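Local coordinates for LanC-like protein GCR2 (PDB 3T33) that binds zinc and may play a role in abscisic acid signalling, at residues V111-D115 with R152-R156. Numbering follows the deposited sequence.
Sequences VEACD and RYLAR
Glu112 and Arg152 meet across the contact, where the axes of the two short helical segments pass 13.0 Å apart at closest, and they are joined through a single nearly straight hydrogen bond: Arg152 NH2 lies 3.0 Å from Glu112 OE2, with an N-H...O angle of 167°. The carboxylate and guanidinium are almost coplanar, and OE2 accepts the hydrogen bond through its anti lone pair. Arg152 NH1 lies 4.0 Å from Glu112 OE2, so one nitrogen does the bonding and the bridge is not bidentate. Glu112 gets there with CG anti to its backbone N (chi1 168°) and an extended chain.

Beside this bridge the hydroxyl end of Tyr153 meets helix 101-118. Val111 CG1 approaches the phenol obliquely, 3.6 Å from Tyr153 CZ, while Tyr153 OH also sits near the backbone N of Glu112, at an angle too poor for a hydrogen bond. Arg156 NH1 lies 3.3 Å above the plane of the Tyr153 ring, offset toward its rim.

Asp115 supplies a second charge pairing. Its OD2 lies over one face of the Arg156 guanidinium, well out of that plane, so the attraction is one of charge without an N-H directed at the oxygen; the exact place of OD2 is doubtful. Arg152 CG packs over the opposite face of the same guanidinium.

Further out, Asp115 OD1 is hydrogen-bonded to Tyr130 OH and OD2, as modelled, also pairs in charge with Arg119. Helix 130-144 backs the contact, Leu136 touching Val111 and Ala138 touching Tyr153.

The contact thus joins helices 101-118 and 147-158 of this helical LanC-like fold, away from the zinc site, by long side chains rather than close backbone packing. Arg119, Arg152 and Arg156 gather round the carboxylates of Glu112 and Asp115, an environment that probably favours both acids in their anionic form.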
loop_
_atom_site.group_PDB
_atom_site.type_symbol
_atom_site.label_atom_id
_atom_site.label_comp_id
_atom_site.label_asym_id
_atom_site.label_seq_id
_atom_site.Cartn_x
_atom_site.Cartn_y
_atom_site.Cartn_z
ATOM N N VAL A 111 5.895 3.968 18.925
ATOM C CA VAL A 111 4.576 3.315 19.075
ATOM C C VAL A 111 3.965 3.748 20.419
ATOM O O VAL A 111 2.829 4.275 20.476
ATOM C CB VAL A 111 4.663 1.771 18.989
ATOM C CG1 VAL A 111 3.315 1.132 19.171
ATOM C CG2 VAL A 111 5.180 1.330 17.600
ATOM N N GLU A 112 4.752 3.543 21.480
ATOM C CA GLU A 112 4.400 3.966 22.823
ATOM C C GLU A 112 3.935 5.420 22.881
ATOM O O GLU A 112 2.871 5.688 23.448
ATOM C CB GLU A 112 5.573 3.719 23.751
ATOM C CG GLU A 112 5.473 4.371 25.118
ATOM C CD GLU A 112 6.484 3.718 26.052
ATOM O OE1 GLU A 112 7.647 4.240 26.158
ATOM O OE2 GLU A 112 6.140 2.634 26.614
ATOM N N ALA A 113 4.695 6.352 22.303
ATOM C CA ALA A 113 4.198 7.737 22.178
ATOM C C ALA A 113 2.881 7.856 21.396
ATOM O O ALA A 113 2.064 8.720 21.673
ATOM C CB ALA A 113 5.231 8.664 21.593
ATOM N N CYS A 114 2.663 6.989 20.419
ATOM C CA CYS A 114 1.479 7.100 19.608
ATOM C C CYS A 114 0.302 6.604 20.432
ATOM O O CYS A 114 -0.811 7.100 20.288
ATOM C CB CYS A 114 1.659 6.265 18.331
ATOM S SG CYS A 114 2.690 7.103 17.040
ATOM N N ASP A 115 0.571 5.602 21.266
ATOM C CA ASP A 115 -0.415 5.019 22.119
ATOM C C ASP A 115 -0.992 6.054 23.096
ATOM O O ASP A 115 -2.209 6.292 23.102
ATOM C CB ASP A 115 0.199 3.869 22.865
ATOM C CG ASP A 115 -0.821 3.091 23.686
ATOM O OD1 ASP A 115 -2.029 3.053 23.348
ATOM O OD2 ASP A 115 -0.385 2.495 24.693
ATOM N N ARG A 152 0.370 -6.407 26.578
ATOM C CA ARG A 152 -0.208 -5.129 26.852
ATOM C C ARG A 152 -0.794 -4.496 25.572
ATOM O O ARG A 152 -1.896 -3.929 25.614
ATOM C CB ARG A 152 0.805 -4.250 27.593
ATOM C CG ARG A 152 0.736 -2.734 27.298
ATOM C CD ARG A 152 1.900 -1.974 28.018
ATOM N NE ARG A 152 2.337 -0.810 27.233
ATOM C CZ ARG A 152 3.505 -0.181 27.368
ATOM N NH1 ARG A 152 4.403 -0.591 28.262
ATOM N NH2 ARG A 152 3.772 0.858 26.575
ATOM N N TYR A 153 -0.088 -4.579 24.444
ATOM C CA TYR A 153 -0.683 -4.048 23.191
ATOM C C TYR A 153 -1.816 -4.952 22.675
ATOM O O TYR A 153 -2.771 -4.483 22.084
ATOM C CB TYR A 153 0.334 -3.879 22.069
ATOM C CG TYR A 153 1.219 -2.667 22.197
ATOM C CD1 TYR A 153 0.712 -1.376 22.017
ATOM C CD2 TYR A 153 2.595 -2.826 22.498
ATOM C CE1 TYR A 153 1.532 -0.254 22.162
ATOM C CE2 TYR A 153 3.426 -1.724 22.617
ATOM C CZ TYR A 153 2.903 -0.446 22.432
ATOM O OH TYR A 153 3.746 0.619 22.594
ATOM N N LEU A 154 -1.653 -6.244 22.874
ATOM C CA LEU A 154 -2.690 -7.203 22.560
ATOM C C LEU A 154 -4.017 -6.960 23.326
ATOM O O LEU A 154 -5.108 -7.045 22.712
ATOM C CB LEU A 154 -2.170 -8.591 22.814
ATOM C CG LEU A 154 -3.141 -9.693 22.435
ATOM C CD1 LEU A 154 -3.499 -9.534 20.993
ATOM C CD2 LEU A 154 -2.579 -11.031 22.744
ATOM N N ALA A 155 -3.918 -6.630 24.626
ATOM C CA ALA A 155 -5.082 -6.231 25.464
ATOM C C ALA A 155 -5.712 -4.921 24.949
ATOM O O ALA A 155 -6.941 -4.783 24.907
ATOM C CB ALA A 155 -4.669 -6.097 26.985
ATOM N N ARG A 156 -4.883 -3.961 24.539
ATOM C CA ARG A 156 -5.432 -2.743 24.012
ATOM C C ARG A 156 -6.097 -3.022 22.680
ATOM O O ARG A 156 -7.160 -2.450 22.358
ATOM C CB ARG A 156 -4.363 -1.676 23.848
ATOM C CG ARG A 156 -3.865 -1.099 25.171
ATOM C CD ARG A 156 -2.445 -0.522 24.959
ATOM N NE ARG A 156 -1.800 -0.064 26.195
ATOM C CZ ARG A 156 -0.486 0.148 26.321
ATOM N NH1 ARG A 156 0.338 -0.057 25.285
ATOM N NH2 ARG A 156 0.020 0.562 27.480
#